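Local structure of trypsin-resistant surface T6 protein (Streptococcus pyogenes serotype M6, 4P0D) at residues Ala187-Val192 and Phe283-Pro288; Thr191-Asp196 and Asn292-Leu297; Ile62-Asn67 and Asn287-Asn292. The protein forms the backbone of the streptococcal pilus as a modular three-domain pilin, probably polymerised and linked to the cell wall through its sorting signal. The protein carries 1 engineered substitution. One frame throughout, in Å; residues are numbered along the deposited sequence.

Contact 1 (Ala187-Val192 and Phe283-Pro288); sequences AVNKTV and FYSNNP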
# COMPACT_ATOMS: atom_id res chain seq x y z
N ALA A 187 -3.07 19.62 -18.48
CA ALA A 187 -4.07 18.69 -17.93
C ALA A 187 -4.76 19.30 -16.72
O ALA A 187 -4.09 19.92 -15.91
CB ALA A 187 -3.43 17.36 -17.56
N VAL A 188 -6.07 19.10 -16.61
CA VAL A 188 -6.87 19.61 -15.48
C VAL A 188 -6.88 18.66 -14.26
O VAL A 188 -7.13 19.10 -13.14
CB VAL A 188 -8.32 19.93 -15.90
CG1 VAL A 188 -8.34 21.17 -16.80
CG2 VAL A 188 -9.00 18.73 -16.59
N ASN A 189 -6.62 17.37 -14.49
CA ASN A 189 -6.53 16.39 -13.42
C ASN A 189 -5.10 15.81 -13.36
O ASN A 189 -4.73 14.90 -14.13
CB ASN A 189 -7.57 15.29 -13.61
CG ASN A 189 -7.68 14.38 -12.41
OD1 ASN A 189 -6.81 14.37 -11.53
ND2 ASN A 189 -8.73 13.61 -12.37
N LYS A 190 -4.29 16.38 -12.46
CA LYS A 190 -2.93 15.88 -12.26
C LYS A 190 -2.79 15.22 -10.90
O LYS A 190 -1.80 15.41 -10.22
CB LYS A 190 -1.91 17.01 -12.41
CG LYS A 190 -1.93 17.69 -13.76
CD LYS A 190 -0.94 18.83 -13.82
CE LYS A 190 -0.53 19.07 -15.26
NZ LYS A 190 0.52 20.10 -15.46
N THR A 191 -3.79 14.42 -10.51
CA THR A 191 -3.79 13.78 -9.21
C THR A 191 -2.52 12.92 -9.05
O THR A 191 -2.16 12.13 -9.93
CB THR A 191 -5.06 12.94 -8.99
OG1 THR A 191 -6.23 13.78 -8.95
CG2 THR A 191 -4.98 12.17 -7.69
N VAL A 192 -1.85 13.13 -7.92
CA VAL A 192 -0.70 12.33 -7.47
C VAL A 192 -0.88 12.15 -5.98
O VAL A 192 -0.48 13.03 -5.22
CB VAL A 192 0.65 13.07 -7.67
CG1 VAL A 192 1.83 12.18 -7.26
CG2 VAL A 192 0.84 13.53 -9.09
N PHE A 283 -2.94 6.83 -6.11
CA PHE A 283 -4.04 7.31 -6.95
C PHE A 283 -3.53 8.33 -7.92
O PHE A 283 -2.80 9.24 -7.52
CB PHE A 283 -5.14 7.98 -6.13
CG PHE A 283 -5.76 7.08 -5.12
CD1 PHE A 283 -5.22 6.98 -3.85
CD2 PHE A 283 -6.87 6.32 -5.45
CE1 PHE A 283 -5.79 6.15 -2.92
CE2 PHE A 283 -7.45 5.49 -4.51
CZ PHE A 283 -6.91 5.40 -3.24
N TYR A 284 -3.95 8.20 -9.18
CA TYR A 284 -3.58 9.16 -10.23
C TYR A 284 -4.76 9.23 -11.22
O TYR A 284 -5.75 8.49 -11.07
CB TYR A 284 -2.28 8.73 -10.93
CG TYR A 284 -2.35 7.32 -11.47
CD1 TYR A 284 -2.03 6.22 -10.67
CD2 TYR A 284 -2.80 7.07 -12.78
CE1 TYR A 284 -2.13 4.93 -11.16
CE2 TYR A 284 -2.91 5.78 -13.27
CZ TYR A 284 -2.57 4.71 -12.46
OH TYR A 284 -2.68 3.41 -12.93
N SER A 285 -4.68 10.13 -12.20
CA SER A 285 -5.72 10.23 -13.22
C SER A 285 -5.40 9.39 -14.46
O SER A 285 -4.32 9.47 -14.99
CB SER A 285 -5.97 11.66 -13.67
OG SER A 285 -6.98 11.64 -14.70
N ASN A 286 -6.38 8.61 -14.91
CA ASN A 286 -6.29 7.94 -16.21
C ASN A 286 -7.15 8.62 -17.29
O ASN A 286 -7.41 8.05 -18.35
CB ASN A 286 -6.59 6.43 -16.09
CG ASN A 286 -8.02 6.12 -15.68
OD1 ASN A 286 -8.78 7.01 -15.26
ND2 ASN A 286 -8.38 4.86 -15.78
N ASN A 287 -7.58 9.84 -16.99
CA ASN A 287 -8.31 10.68 -17.94
C ASN A 287 -8.00 12.11 -17.55
O ASN A 287 -8.87 12.83 -17.05
CB ASN A 287 -9.80 10.36 -17.87
CG ASN A 287 -10.58 10.90 -19.05
OD1 ASN A 287 -10.04 11.51 -19.98
ND2 ASN A 287 -11.88 10.70 -19.01
N PRO A 288 -6.74 12.53 -17.76
CA PRO A 288 -6.30 13.77 -17.14
C PRO A 288 -6.92 15.06 -17.71
O PRO A 288 -6.70 16.14 -17.14
CB PRO A 288 -4.78 13.76 -17.39
CG PRO A 288 -4.44 12.32 -17.69
CD PRO A 288 -5.64 11.90 -18.50
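An Asx turn at Asn189 and an ST turn at Ser285 pack against each other in the Cna-B-like domain, where strand 276-285 ends and runs into a loop beside the residues that lead into strand 192-197. The evidence for the Asx turn is that Asn189 OD1 takes the hydroxyl of Thr191 at 2.7 Å from OG1, in the plane of the amide carbonyl, and also the backbone N of Thr191. Two donors from one residue therefore fix the rotation of this amide. With CG anti to the backbone N (chi1 -171°), the amide reaches across to Ser285, whose CB lies 3.5 Å from Asn189 CG. Ser285 OG in turn accepts from Asn287 N at 3.0 Å and has a further partner in Gly306 O.

Between the backbones, the bond from Asn189 N to Pro288 O is 2.9 Å long, with an N-H...O angle of 163°. Ala187 CB packs on Pro288 CB beside it. Asn189 O is buried without any polar partner in the model; Ser285 CB and Pro288 CB approach it instead. Nearer the strand, Tyr183 OH bonds to both Thr191 O and Ser285 N and so ties the two segments together. Thr191 O also receives a CA-H...O contact, 3.3 Å from Tyr284 CA with 146° at the hydrogen.

Contact 2 (Thr191-Asp196 and Asn292-Leu297); sequences TVYVSD and NTYDNL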
# COMPACT_ATOMS: atom_id res chain seq x y z
N THR A 191 -3.79 14.42 -10.51
CA THR A 191 -3.79 13.78 -9.21
C THR A 191 -2.52 12.92 -9.05
O THR A 191 -2.16 12.13 -9.93
CB THR A 191 -5.06 12.94 -8.99
OG1 THR A 191 -6.23 13.78 -8.95
CG2 THR A 191 -4.98 12.17 -7.69
N VAL A 192 -1.85 13.13 -7.92
CA VAL A 192 -0.70 12.33 -7.47
C VAL A 192 -0.88 12.15 -5.98
O VAL A 192 -0.48 13.03 -5.22
CB VAL A 192 0.65 13.07 -7.67
CG1 VAL A 192 1.83 12.18 -7.26
CG2 VAL A 192 0.84 13.53 -9.09
N TYR A 193 -1.48 11.05 -5.54
CA TYR A 193 -1.99 10.94 -4.17
C TYR A 193 -1.65 9.57 -3.55
O TYR A 193 -2.04 8.54 -4.09
CB TYR A 193 -3.50 11.13 -4.22
CG TYR A 193 -4.23 11.32 -2.92
CD1 TYR A 193 -4.38 10.28 -2.02
CD2 TYR A 193 -4.87 12.53 -2.64
CE1 TYR A 193 -5.10 10.44 -0.85
CE2 TYR A 193 -5.57 12.71 -1.47
CZ TYR A 193 -5.69 11.66 -0.58
OH TYR A 193 -6.40 11.83 0.57
N VAL A 194 -0.97 9.59 -2.40
CA VAL A 194 -0.49 8.35 -1.75
C VAL A 194 -1.17 8.11 -0.40
O VAL A 194 -1.38 9.04 0.40
CB VAL A 194 1.06 8.35 -1.65
CG1 VAL A 194 1.57 7.09 -0.94
CG2 VAL A 194 1.67 8.47 -3.05
N SER A 195 -1.59 6.86 -0.17
CA SER A 195 -2.22 6.46 1.08
C SER A 195 -1.66 5.13 1.60
O SER A 195 -1.19 4.29 0.83
CB SER A 195 -3.74 6.29 0.91
OG SER A 195 -4.31 7.33 0.12
N ASP A 196 -1.71 4.97 2.92
CA ASP A 196 -1.57 3.65 3.54
C ASP A 196 -2.39 3.63 4.80
O ASP A 196 -2.67 4.68 5.40
CB ASP A 196 -0.10 3.34 3.83
CG ASP A 196 0.19 1.83 3.97
OD1 ASP A 196 -0.74 1.02 4.02
OD2 ASP A 196 1.38 1.47 4.07
N ASN A 292 -10.79 17.44 -12.13
CA ASN A 292 -9.89 18.30 -11.38
C ASN A 292 -8.93 17.44 -10.58
O ASN A 292 -9.28 16.35 -10.15
CB ASN A 292 -10.68 19.13 -10.35
CG ASN A 292 -11.82 19.89 -10.97
OD1 ASN A 292 -11.61 20.93 -11.59
ND2 ASN A 292 -13.05 19.36 -10.83
N THR A 293 -7.74 17.97 -10.34
CA THR A 293 -6.79 17.37 -9.42
C THR A 293 -7.41 17.14 -8.04
O THR A 293 -8.00 18.05 -7.46
CB THR A 293 -5.57 18.29 -9.30
OG1 THR A 293 -4.99 18.45 -10.59
CG2 THR A 293 -4.52 17.74 -8.31
N TYR A 294 -7.32 15.92 -7.54
CA TYR A 294 -7.81 15.60 -6.21
C TYR A 294 -6.72 15.75 -5.17
O TYR A 294 -5.63 15.15 -5.29
CB TYR A 294 -8.32 14.18 -6.17
CG TYR A 294 -9.05 13.81 -4.93
CD1 TYR A 294 -8.39 13.31 -3.82
CD2 TYR A 294 -10.44 13.96 -4.85
CE1 TYR A 294 -9.07 12.97 -2.67
CE2 TYR A 294 -11.13 13.62 -3.70
CZ TYR A 294 -10.44 13.11 -2.62
OH TYR A 294 -11.10 12.76 -1.48
N ASP A 295 -7.00 16.53 -4.13
CA ASP A 295 -6.03 16.71 -3.05
C ASP A 295 -6.66 16.81 -1.67
O ASP A 295 -6.03 17.32 -0.75
CB ASP A 295 -5.21 17.97 -3.34
CG ASP A 295 -6.07 19.23 -3.37
OD1 ASP A 295 -7.24 19.17 -2.91
OD2 ASP A 295 -5.56 20.26 -3.86
N ASN A 296 -7.90 16.35 -1.51
CA ASN A 296 -8.52 16.35 -0.21
C ASN A 296 -7.80 15.30 0.65
O ASN A 296 -7.81 14.13 0.31
CB ASN A 296 -10.00 15.99 -0.33
CG ASN A 296 -10.73 16.02 0.99
OD1 ASN A 296 -10.32 15.37 1.97
ND2 ASN A 296 -11.84 16.73 1.02
N LEU A 297 -7.18 15.71 1.76
CA LEU A 297 -6.39 14.79 2.58
C LEU A 297 -7.19 14.08 3.66
O LEU A 297 -6.68 13.16 4.28
CB LEU A 297 -5.25 15.54 3.24
CG LEU A 297 -4.21 16.11 2.30
CD1 LEU A 297 -3.13 16.74 3.15
CD2 LEU A 297 -3.65 15.02 1.41
O HOH W 1 -3.08 15.02 -5.89
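Thr191 and Tyr193, near where the chain enters strand 192-197 in the Ig-like middle domain, hold the hydrophilic loop 292-297 against one face of a beta-sheet. The well-packed part has a polar bond at each end and an aromatic pair between them. At one end Tyr294 N donates to Thr191 OG1 over 2.8 Å, almost straight at 174°; the hydroxyl, already donating to Asn189 OD1, accepts here, and the two side chains then run side by side in the same direction. No backbone hydrogen bond joins the two segments directly; a water bridges them, accepting from Val192 N at 3.0 Å and donating to Tyr294 O at 2.6 Å. At the other end, the Tyr193 hydroxyl donates to Asn296 O at 2.7 Å from OH; the carbonyl oxygen sits at the edge of the ring, near its plane. The extended first torsion of Tyr193 (chi1 -169°) carries the ring out from the strand to reach it. Between these bonds the rings of Tyr193 and Tyr294 meet obliquely, their planes at 57° and centroids 5.5 Å apart, with Tyr193 CE2 3.7 Å from Tyr294 CE1. Leu297 CD2 adds a longer apolar touch on Tyr193 CE2.

The outer side is much looser. Asn292, Asp295 and Asn296 are solvent-exposed, and the CB of Asp295 points away from the strand. The Tyr294 hydroxyl turns to a different partner, hydrogen-bonding to the carbonyl oxygen of Lys299.

Contact 3 (Ile62-Asn67 and Asn287-Asn292); sequences IANGIN and NPTKGN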
# COMPACT_ATOMS: atom_id res chain seq x y z
N ILE A 62 -8.14 21.78 -25.81
CA ILE A 62 -9.38 21.42 -26.50
C ILE A 62 -10.03 20.25 -25.79
O ILE A 62 -11.24 20.24 -25.56
CB ILE A 62 -9.10 21.06 -27.99
CG1 ILE A 62 -8.62 22.29 -28.74
CG2 ILE A 62 -10.34 20.48 -28.65
CD1 ILE A 62 -7.64 22.04 -29.87
N ALA A 63 -9.23 19.25 -25.44
CA ALA A 63 -9.73 18.06 -24.73
C ALA A 63 -10.37 18.46 -23.41
O ALA A 63 -11.44 17.96 -23.06
CB ALA A 63 -8.61 17.05 -24.50
N ASN A 64 -9.70 19.35 -22.67
CA ASN A 64 -10.29 19.89 -21.43
C ASN A 64 -11.70 20.43 -21.71
O ASN A 64 -12.65 20.13 -20.99
CB ASN A 64 -9.40 20.99 -20.82
CG ASN A 64 -8.05 20.46 -20.34
OD1 ASN A 64 -7.86 19.26 -20.16
ND2 ASN A 64 -7.10 21.36 -20.15
N GLY A 65 -11.83 21.20 -22.79
CA GLY A 65 -13.10 21.86 -23.14
C GLY A 65 -14.18 20.87 -23.52
O GLY A 65 -15.34 21.06 -23.20
N ILE A 66 -13.78 19.81 -24.22
CA ILE A 66 -14.69 18.75 -24.59
C ILE A 66 -15.25 18.07 -23.35
O ILE A 66 -16.45 17.78 -23.27
CB ILE A 66 -13.99 17.72 -25.51
CG1 ILE A 66 -13.74 18.35 -26.88
CG2 ILE A 66 -14.82 16.45 -25.64
CD1 ILE A 66 -13.03 17.48 -27.88
N ASN A 67 -14.37 17.79 -22.40
CA ASN A 67 -14.79 17.11 -21.18
C ASN A 67 -15.62 17.95 -20.21
O ASN A 67 -16.46 17.41 -19.50
CB ASN A 67 -13.57 16.50 -20.48
CG ASN A 67 -13.18 15.17 -21.08
OD1 ASN A 67 -14.05 14.32 -21.29
ND2 ASN A 67 -11.90 14.97 -21.36
N ASN A 287 -7.58 9.84 -16.99
CA ASN A 287 -8.31 10.68 -17.94
C ASN A 287 -8.00 12.11 -17.55
O ASN A 287 -8.87 12.83 -17.05
CB ASN A 287 -9.80 10.36 -17.87
CG ASN A 287 -10.58 10.90 -19.05
OD1 ASN A 287 -10.04 11.51 -19.98
ND2 ASN A 287 -11.88 10.70 -19.01
N PRO A 288 -6.74 12.53 -17.76
CA PRO A 288 -6.30 13.77 -17.14
C PRO A 288 -6.92 15.06 -17.71
O PRO A 288 -6.70 16.14 -17.14
CB PRO A 288 -4.78 13.76 -17.39
CG PRO A 288 -4.44 12.32 -17.69
CD PRO A 288 -5.64 11.90 -18.50
N THR A 289 -7.64 14.97 -18.83
CA THR A 289 -8.30 16.15 -19.39
C THR A 289 -9.74 16.27 -18.88
O THR A 289 -10.49 17.10 -19.34
CB THR A 289 -8.25 16.20 -20.94
OG1 THR A 289 -9.03 15.13 -21.50
CG2 THR A 289 -6.82 16.11 -21.41
N LYS A 290 -10.11 15.45 -17.91
CA LYS A 290 -11.44 15.46 -17.32
C LYS A 290 -11.34 15.68 -15.83
O LYS A 290 -10.49 15.10 -15.17
CB LYS A 290 -12.13 14.12 -17.58
CG LYS A 290 -13.53 13.98 -16.96
CD LYS A 290 -14.10 12.59 -17.27
CE LYS A 290 -15.40 12.32 -16.53
NZ LYS A 290 -15.20 12.34 -15.05
N GLY A 291 -12.25 16.51 -15.29
CA GLY A 291 -12.31 16.75 -13.86
C GLY A 291 -11.24 17.71 -13.35
O GLY A 291 -10.86 18.66 -14.04
N ASN A 292 -10.79 17.44 -12.13
CA ASN A 292 -9.89 18.30 -11.38
C ASN A 292 -8.93 17.44 -10.58
O ASN A 292 -9.28 16.35 -10.15
CB ASN A 292 -10.68 19.13 -10.35
CG ASN A 292 -11.82 19.89 -10.97
OD1 ASN A 292 -11.61 20.93 -11.59
ND2 ASN A 292 -13.05 19.36 -10.83
O HOH W 2 -12.33 19.13 -18.54
O HOH W 3 -13.63 11.44 -21.31
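Thr289, in the third position of a type I beta turn from Asn287 to Lys290, faces Ala63, Asn64 and Asn67 on helix 56-68. The helix belongs to the N-terminal Ig-like domain, and the turn lies in the loop between strands 276-285 and 307-316, which pair in the middle domain, so the contact joins two domains. The turn is closed by Lys290 N donating to Asn287 O at 3.0 Å, which presents Thr289 towards the helix.

The side chains of Asn64 and Asn67 each cross that of Thr289 at about a right angle, but they use different groups. Thr289 OG1 lies between its own backbone N and carbonyl carbon (chi1 67°), a setting that brings it to the amide of Asn67. Asn67 ND2 makes two weak bonds: one to Thr289 OG1 (2.9 Å, 116°), the other to the backbone Thr289 O (3.3 Å, 140°). Asn64 instead turns its carbonyl inwards, with OD1 3.2 Å from Thr289 CB, while its ND2 is held by Glu186 O, consistent with the modelled sense of the amide. Ala63 CB lies against the same threonine, 3.6 Å from Thr289 OG1.

Lys290 also crosses Asn67 at about a right angle, yet its side chain meets it through CB, 3.8 Å from Asn67 CG, as its long chain leads away. Water completes the interface: one molecule links Asn64 O to Thr289 O, and another donates to Asn67 OD1 at 2.9 Å while accepting from Asn287 ND2 at 3.0 Å.

How the contacts relate
The three contacts run along the end of strand 276-285 and the loop that follows it, from the domain junction into the middle domain. Contacts 1 and 2 have centres about 9 Å apart and share Thr191 and Val192; they are joined by probable hydrogen bonds, Phe283 N to Tyr193 O at 2.8 Å and Lys190 N to Thr293 OG1 at 2.9 Å. Contacts 1 and 3, about 10 Å between centres, share Asn287 and Pro288 and meet by packing, with Val188 CG2 3.2 Å from Gly291 O. Contacts 2 and 3 have centres about 18 Å apart and share just Asn292. The calcium ligands Ser82 and Thr85 belong to none of the three.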